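Side-chain contacts in thermostable monoacylglycerol lipase (Bacillus, PDB 4LHE), which hydrolyses monoacylglycerols to a fatty acid and glycerol, as a thermostable lipase of the alpha/beta hydrolase fold: residues T90-G95 and E243-H248; G99-L104 and A175-K180. All blocks are in the same frame, centred on the assembly; numbering follows the deposited sequence.

Contact 1: T90-G95 and E243-H248; sequences TIFVTG and EFFAKH
Phe92 of the central strand and Phe245 of the C-terminal helix meet ring to ring, and this aromatic pair carries most of the contact. Phe92 CG lies anti to its carbonyl carbon (chi1 -65°), which sends the ring out from the strand to the helix. The planes lie 26° apart, with centroids separated by 5.0 Å, so the rings are slid past each other and barely overlap: CD1 of Phe245 sits over one face of Phe92, toward its rim, 3.7 Å from Phe92 CD2. Phe245 CA adds an off-centre CH-pi contact 4.3 Å from the Phe92 ring centroid. Apolar packing is completed by Phe244, whose CE1 reaches Phe92 CD1 at 4.2 Å.

Two backbone oxygens approach Phe92 CZ: Phe245 O at 3.6 Å, and His248 O at 3.4 Å, the latter at the ring edge, close to its plane. The His248 side chain is tied back onto the helix, ND1 donating to Phe244 O at 2.7 Å with a nearly straight N-H...O angle of 165°, while NE2 is hydrogen-bonded to Glu215 OE1.

No hydrogen bond or salt bridge joins 90-95 to 243-248, though Thr90 OG1 is hydrogen-bonded to Ala249 O just beyond. Between the segments themselves the chemistry is apolar and aromatic; a flat phenylalanine suits a site with a second ring over its face and carbonyls near its slightly positive C-H rim.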
ATOM      1  N   THR A  90       9.398  18.104  -0.439  1.00 36.04           N
ATOM      2  CA  THR A  90       9.856  16.839  -0.996  1.00 35.70           C
ATOM      3  C   THR A  90       8.874  15.768  -0.523  1.00 34.28           C
ATOM      4  O   THR A  90       8.499  15.729   0.659  1.00 33.46           O
ATOM      5  CB  THR A  90      11.271  16.505  -0.481  1.00 36.12           C
ATOM      6  OG1 THR A  90      12.143  17.625  -0.704  1.00 38.41           O
ATOM      7  CG2 THR A  90      11.840  15.272  -1.180  1.00 35.91           C
ATOM      8  N   ILE A  91       8.435  14.904  -1.432  1.00 33.19           N
ATOM      9  CA  ILE A  91       7.460  13.892  -1.046  1.00 31.42           C
ATOM     10  C   ILE A  91       7.904  12.515  -1.517  1.00 30.83           C
ATOM     11  O   ILE A  91       8.273  12.339  -2.683  1.00 31.25           O
ATOM     12  CB  ILE A  91       6.072  14.239  -1.605  1.00 32.56           C
ATOM     13  CG1 ILE A  91       5.486  15.448  -0.856  1.00 32.95           C
ATOM     14  CG2 ILE A  91       5.159  13.065  -1.502  1.00 30.78           C
ATOM     15  CD1 ILE A  91       4.132  15.894  -1.362  1.00 33.53           C
ATOM     16  N   PHE A  92       7.902  11.549  -0.599  1.00 28.77           N
ATOM     17  CA  PHE A  92       8.067  10.151  -0.967  1.00 28.44           C
ATOM     18  C   PHE A  92       6.799   9.389  -0.646  1.00 27.42           C
ATOM     19  O   PHE A  92       6.082   9.748   0.294  1.00 27.45           O
ATOM     20  CB  PHE A  92       9.188   9.530  -0.146  1.00 27.38           C
ATOM     21  CG  PHE A  92      10.519  10.118  -0.421  1.00 28.95           C
ATOM     22  CD1 PHE A  92      11.168   9.852  -1.622  1.00 28.82           C
ATOM     23  CD2 PHE A  92      11.141  10.918   0.532  1.00 28.43           C
ATOM     24  CE1 PHE A  92      12.432  10.400  -1.877  1.00 30.08           C
ATOM     25  CE2 PHE A  92      12.389  11.458   0.285  1.00 30.42           C
ATOM     26  CZ  PHE A  92      13.033  11.202  -0.921  1.00 30.70           C
ATOM     27  N   VAL A  93       6.533   8.330  -1.405  1.00 26.99           N
ATOM     28  CA  VAL A  93       5.345   7.518  -1.167  1.00 26.48           C
ATOM     29  C   VAL A  93       5.772   6.053  -0.984  1.00 26.12           C
ATOM     30  O   VAL A  93       6.669   5.574  -1.679  1.00 26.10           O
ATOM     31  CB  VAL A  93       4.310   7.687  -2.310  1.00 28.04           C
ATOM     32  CG1 VAL A  93       2.982   6.996  -1.964  1.00 27.99           C
ATOM     33  CG2 VAL A  93       4.078   9.204  -2.602  1.00 28.43           C
ATOM     34  N   THR A  94       5.166   5.381  -0.004  1.00 25.56           N
ATOM     35  CA  THR A  94       5.401   3.957   0.227  1.00 25.45           C
ATOM     36  C   THR A  94       4.071   3.286   0.583  1.00 26.15           C
ATOM     37  O   THR A  94       3.147   3.918   1.113  1.00 26.41           O
ATOM     38  CB  THR A  94       6.449   3.705   1.329  1.00 23.48           C
ATOM     39  OG1 THR A  94       6.708   2.298   1.440  1.00 23.77           O
ATOM     40  CG2 THR A  94       5.969   4.230   2.698  1.00 22.93           C
ATOM     41  N   GLY A  95       3.937   2.010   0.266  1.00 26.34           N
ATOM     42  CA  GLY A  95       2.691   1.354   0.600  1.00 27.80           C
ATOM     43  C   GLY A  95       2.786  -0.139   0.455  1.00 28.67           C
ATOM     44  O   GLY A  95       3.618  -0.634  -0.302  1.00 27.72           O
ATOM     45  N   GLU A 243      17.479   5.071   4.309  1.00 31.68           N
ATOM     46  CA  GLU A 243      18.658   5.245   3.464  1.00 32.43           C
ATOM     47  C   GLU A 243      18.219   5.754   2.082  1.00 32.62           C
ATOM     48  O   GLU A 243      18.808   6.703   1.548  1.00 32.59           O
ATOM     49  CB  GLU A 243      19.408   3.906   3.380  1.00 33.77           C
ATOM     50  CG  GLU A 243      20.542   3.841   2.375  1.00 36.02           C
ATOM     51  CD  GLU A 243      21.016   2.416   2.088  1.00 38.09           C
ATOM     52  OE1 GLU A 243      21.599   2.210   1.002  1.00 39.50           O
ATOM     53  OE2 GLU A 243      20.820   1.507   2.935  1.00 37.66           O
ATOM     54  N   PHE A 244      17.159   5.156   1.531  1.00 31.92           N
ATOM     55  CA  PHE A 244      16.583   5.602   0.259  1.00 32.00           C
ATOM     56  C   PHE A 244      16.131   7.066   0.340  1.00 30.29           C
ATOM     57  O   PHE A 244      16.475   7.878  -0.530  1.00 31.44           O
ATOM     58  CB  PHE A 244      15.425   4.683  -0.172  1.00 31.96           C
ATOM     59  CG  PHE A 244      14.727   5.101  -1.466  1.00 31.21           C
ATOM     60  CD1 PHE A 244      13.507   5.767  -1.431  1.00 30.36           C
ATOM     61  CD2 PHE A 244      15.275   4.792  -2.708  1.00 33.04           C
ATOM     62  CE1 PHE A 244      12.855   6.135  -2.596  1.00 30.50           C
ATOM     63  CE2 PHE A 244      14.626   5.164  -3.883  1.00 32.58           C
ATOM     64  CZ  PHE A 244      13.410   5.831  -3.826  1.00 31.48           C
ATOM     65  N   PHE A 245      15.380   7.410   1.382  1.00 29.49           N
ATOM     66  CA  PHE A 245      14.900   8.786   1.553  1.00 29.62           C
ATOM     67  C   PHE A 245      16.053   9.815   1.623  1.00 30.43           C
ATOM     68  O   PHE A 245      16.069  10.809   0.877  1.00 31.24           O
ATOM     69  CB  PHE A 245      14.029   8.915   2.812  1.00 28.54           C
ATOM     70  CG  PHE A 245      12.824   7.996   2.849  1.00 26.71           C
ATOM     71  CD1 PHE A 245      12.201   7.560   1.683  1.00 26.98           C
ATOM     72  CD2 PHE A 245      12.310   7.585   4.076  1.00 26.10           C
ATOM     73  CE1 PHE A 245      11.084   6.725   1.751  1.00 26.03           C
ATOM     74  CE2 PHE A 245      11.209   6.747   4.153  1.00 25.54           C
ATOM     75  CZ  PHE A 245      10.584   6.327   2.992  1.00 24.70           C
ATOM     76  N   ALA A 246      16.995   9.588   2.534  1.00 30.40           N
ATOM     77  CA  ALA A 246      18.184  10.444   2.672  1.00 32.07           C
ATOM     78  C   ALA A 246      18.914  10.670   1.343  1.00 32.74           C
ATOM     79  O   ALA A 246      19.234  11.807   0.990  1.00 33.32           O
ATOM     80  CB  ALA A 246      19.148   9.841   3.706  1.00 31.74           C
ATOM     81  N   LYS A 247      19.184   9.593   0.608  1.00 33.07           N
ATOM     82  CA  LYS A 247      19.926   9.724  -0.646  1.00 35.03           C
ATOM     83  C   LYS A 247      19.186  10.412  -1.787  1.00 34.99           C
ATOM     84  O   LYS A 247      19.820  10.781  -2.782  1.00 35.32           O
ATOM     85  CB  LYS A 247      20.459   8.373  -1.133  1.00 35.34           C
ATOM     86  CG  LYS A 247      21.452   7.756  -0.183  1.00 35.85           C
ATOM     87  CD  LYS A 247      22.231   6.630  -0.832  1.00 38.27           C
ATOM     88  CE  LYS A 247      21.490   5.318  -0.741  1.00 38.42           C
ATOM     89  NZ  LYS A 247      22.438   4.152  -0.871  1.00 41.08           N
ATOM     90  N   HIS A 248      17.866  10.574  -1.677  1.00 33.85           N
ATOM     91  CA  HIS A 248      17.125  11.241  -2.753  1.00 34.03           C
ATOM     92  C   HIS A 248      16.268  12.417  -2.287  1.00 33.94           C
ATOM     93  O   HIS A 248      15.282  12.746  -2.926  1.00 34.89           O
ATOM     94  CB  HIS A 248      16.188  10.261  -3.471  1.00 33.37           C
ATOM     95  CG  HIS A 248      16.878   9.034  -3.973  1.00 34.14           C
ATOM     96  ND1 HIS A 248      17.036   7.904  -3.200  1.00 33.54           N
ATOM     97  CD2 HIS A 248      17.468   8.762  -5.164  1.00 35.59           C
ATOM     98  CE1 HIS A 248      17.689   6.986  -3.892  1.00 34.98           C
ATOM     99  NE2 HIS A 248      17.958   7.481  -5.088  1.00 35.88           N
TER

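Contact 2: G99-L104 and A175-K180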
ATOM      1  N   GLY A  99      -1.651  -0.836  -1.294  1.00 30.46           N
ATOM      2  CA  GLY A  99      -1.084   0.475  -0.993  1.00 29.42           C
ATOM      3  C   GLY A  99       0.098   0.719  -1.907  1.00 29.58           C
ATOM      4  O   GLY A  99       0.445   1.873  -2.231  1.00 29.43           O
ATOM      5  N   GLY A 100       0.730  -0.373  -2.331  1.00 30.43           N
ATOM      6  CA  GLY A 100       1.790  -0.297  -3.331  1.00 31.00           C
ATOM      7  C   GLY A 100       1.250  -0.011  -4.717  1.00 31.23           C
ATOM      8  O   GLY A 100       1.883   0.684  -5.513  1.00 31.37           O
ATOM      9  N   THR A 101       0.068  -0.541  -5.015  1.00 31.64           N
ATOM     10  CA  THR A 101      -0.580  -0.227  -6.279  1.00 32.86           C
ATOM     11  C   THR A 101      -0.931   1.264  -6.310  1.00 33.04           C
ATOM     12  O   THR A 101      -0.763   1.941  -7.334  1.00 33.74           O
ATOM     13  CB  THR A 101      -1.857  -1.063  -6.465  1.00 34.56           C
ATOM     14  OG1 THR A 101      -1.549  -2.456  -6.295  1.00 35.47           O
ATOM     15  CG2 THR A 101      -2.441  -0.839  -7.850  1.00 35.35           C
ATOM     16  N   LEU A 102      -1.407   1.766  -5.175  1.00 31.93           N
ATOM     17  CA  LEU A 102      -1.865   3.147  -5.056  1.00 31.71           C
ATOM     18  C   LEU A 102      -0.699   4.103  -5.043  1.00 31.41           C
ATOM     19  O   LEU A 102      -0.846   5.271  -5.403  1.00 31.68           O
ATOM     20  CB  LEU A 102      -2.683   3.313  -3.779  1.00 30.93           C
ATOM     21  CG  LEU A 102      -4.093   2.735  -3.893  1.00 31.61           C
ATOM     22  CD1 LEU A 102      -4.711   2.608  -2.523  1.00 30.57           C
ATOM     23  CD2 LEU A 102      -4.930   3.674  -4.789  1.00 32.01           C
ATOM     24  N   THR A 103       0.456   3.598  -4.603  1.00 30.51           N
ATOM     25  CA  THR A 103       1.695   4.354  -4.625  1.00 30.37           C
ATOM     26  C   THR A 103       2.145   4.527  -6.075  1.00 31.42           C
ATOM     27  O   THR A 103       2.500   5.636  -6.502  1.00 32.26           O
ATOM     28  CB  THR A 103       2.790   3.636  -3.812  1.00 29.66           C
ATOM     29  OG1 THR A 103       2.458   3.708  -2.421  1.00 28.60           O
ATOM     30  CG2 THR A 103       4.155   4.298  -4.042  1.00 29.25           C
ATOM     31  N   LEU A 104       2.128   3.427  -6.826  1.00 31.24           N
ATOM     32  CA  LEU A 104       2.447   3.460  -8.246  1.00 32.89           C
ATOM     33  C   LEU A 104       1.507   4.403  -8.961  1.00 33.74           C
ATOM     34  O   LEU A 104       1.942   5.227  -9.761  1.00 34.37           O
ATOM     35  CB  LEU A 104       2.322   2.065  -8.840  1.00 33.05           C
ATOM     36  CG  LEU A 104       3.331   1.066  -8.281  1.00 32.59           C
ATOM     37  CD1 LEU A 104       2.839  -0.344  -8.541  1.00 33.06           C
ATOM     38  CD2 LEU A 104       4.726   1.277  -8.899  1.00 32.14           C
ATOM     39  N   ALA A 175      -5.458  -2.568 -13.256  1.00 44.62           N
ATOM     40  CA  ALA A 175      -5.402  -2.438 -14.713  1.00 45.90           C
ATOM     41  C   ALA A 175      -4.972  -1.043 -15.119  1.00 45.08           C
ATOM     42  O   ALA A 175      -4.069  -0.880 -15.935  1.00 45.60           O
ATOM     43  CB  ALA A 175      -6.761  -2.775 -15.333  1.00 46.55           C
ATOM     44  N   GLN A 176      -5.649  -0.038 -14.573  1.00 44.38           N
ATOM     45  CA  GLN A 176      -5.338   1.350 -14.880  1.00 44.49           C
ATOM     46  C   GLN A 176      -3.921   1.686 -14.397  1.00 44.51           C
ATOM     47  O   GLN A 176      -3.267   2.570 -14.962  1.00 45.45           O
ATOM     48  CB  GLN A 176      -6.380   2.282 -14.228  1.00 44.89           C
ATOM     49  CG  GLN A 176      -6.693   3.562 -15.009  1.00 46.26           C
ATOM     50  CD  GLN A 176      -7.303   4.668 -14.138  1.00 46.99           C
ATOM     51  OE1 GLN A 176      -6.750   5.773 -14.032  1.00 46.64           O
ATOM     52  NE2 GLN A 176      -8.450   4.379 -13.524  1.00 45.89           N
ATOM     53  N   THR A 177      -3.436   0.968 -13.375  1.00 43.39           N
ATOM     54  CA  THR A 177      -2.098   1.231 -12.811  1.00 43.20           C
ATOM     55  C   THR A 177      -0.992   0.582 -13.633  1.00 43.30           C
ATOM     56  O   THR A 177      -0.023   1.234 -14.013  1.00 44.01           O
ATOM     57  CB  THR A 177      -1.969   0.741 -11.343  1.00 42.16           C
ATOM     58  OG1 THR A 177      -2.934   1.409 -10.522  1.00 40.34           O
ATOM     59  CG2 THR A 177      -0.576   1.022 -10.803  1.00 40.44           C
ATOM     60  N   LYS A 178      -1.136  -0.706 -13.906  1.00 43.52           N
ATOM     61  CA  LYS A 178      -0.157  -1.422 -14.709  1.00 44.46           C
ATOM     62  C   LYS A 178      -0.014  -0.805 -16.105  1.00 45.99           C
ATOM     63  O   LYS A 178       1.095  -0.668 -16.627  1.00 46.14           O
ATOM     64  CB  LYS A 178      -0.578  -2.878 -14.834  1.00 45.22           C
ATOM     65  CG  LYS A 178       0.329  -3.713 -15.707  1.00 45.09           C
ATOM     66  CD  LYS A 178      -0.299  -5.080 -15.871  1.00 47.44           C
ATOM     67  CE  LYS A 178       0.628  -6.061 -16.551  1.00 48.51           C
ATOM     68  NZ  LYS A 178       0.225  -7.456 -16.199  1.00 49.78           N
ATOM     69  N   ALA A 179      -1.142  -0.423 -16.694  1.00 45.90           N
ATOM     70  CA  ALA A 179      -1.153   0.181 -18.025  1.00 47.98           C
ATOM     71  C   ALA A 179      -0.283   1.431 -18.089  1.00 48.21           C
ATOM     72  O   ALA A 179       0.355   1.713 -19.112  1.00 49.13           O
ATOM     73  CB  ALA A 179      -2.585   0.511 -18.444  1.00 47.76           C
ATOM     74  N   LYS A 180      -0.249   2.177 -16.988  1.00 46.45           N
ATOM     75  CA  LYS A 180       0.397   3.475 -16.990  1.00 46.94           C
ATOM     76  C   LYS A 180       1.739   3.525 -16.264  1.00 46.10           C
ATOM     77  O   LYS A 180       2.157   4.607 -15.879  1.00 46.79           O
ATOM     78  CB  LYS A 180      -0.540   4.520 -16.383  1.00 46.92           C
ATOM     79  CG  LYS A 180      -1.835   4.737 -17.147  1.00 48.15           C
ATOM     80  CD  LYS A 180      -1.587   5.522 -18.423  1.00 50.38           C
ATOM     81  CE  LYS A 180      -1.818   4.670 -19.673  1.00 51.55           C
ATOM     82  NZ  LYS A 180      -3.227   4.748 -20.162  1.00 52.08           N
TER
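Thr177 presents both branches of its side chain to the helix 98-109, where Thr101 and Leu104, one helical turn apart, receive them. With chi1 at -60°, its CG2 lies anti to the backbone N and its OG1 beside that N. The methyl is thereby set against the other helix, 3.7 Å from Leu104 CB and 3.6 Å from the carbonyl oxygen Thr101 O. The hydroxyl oxygen is hydrogen-bonded to Leu173 O, one turn back in its own helix, and the same oxygen also rests against the Thr101 methyl; a threonine suits this place because its polar branch is satisfied locally while its methyl packs outward.

Thr101 uses a similar rotamer (chi1 -53°). Its CG2 carries the contact, approaching Thr177 OG1 to 3.5 Å and Thr177 CB to 3.9 Å, and the two side chains meet at a slant. Its OG1 is hydrogen-bonded to Ala122 O. It is the methyl, not this hydroxyl, that meets Thr177, and no hydrogen bond joins the two threonines. Leu104 offers only its CB to Thr177.

Thr103 faces away from this interface. Its OG1 donates to Gly99 O at 2.7 Å, and Thr103 N reaches the same oxygen at 2.9 Å from the opposite face of the carbonyl plane, so one buried acceptor is gripped twice within a single turn.

The contact is a small helix-to-helix one, burying 119 Å² in all. Thr177 also rests on Tyr105 and Glu108, further along the helix 98-109. That helix in turn lies against the sheet, through Leu104 on Ile116 of strand 115-119, and against helix 70-87, through Leu102 on Val74 and Val77, with the end of helix 164-179 laid on another of its sides.

In the fold
Strand 90-96 and helix 98-109 follow one another in the chain, so segments 90-95 and 99-104 are successive parts of one strand-turn-helix unit; the centres of contacts 1 and 2 are about 18 Å apart. They touch through Thr103, whose OG1 lies 3.4 Å from Val93 CG1 and 3.5 Å from Gly95 N. The GxSxG sequence spans the junction: Gly95 closes segment 90-95, Gly99 opens segment 99-104 and Ser97 lies between, consistent with the nucleophile elbow of this fold. Ser97, Asp196 and His226 probably form the catalytic triad. Contact 1 lies on the strand that leads to the elbow, contact 2 on the helix that follows, with the Thr101 side chain near that triad without touching it.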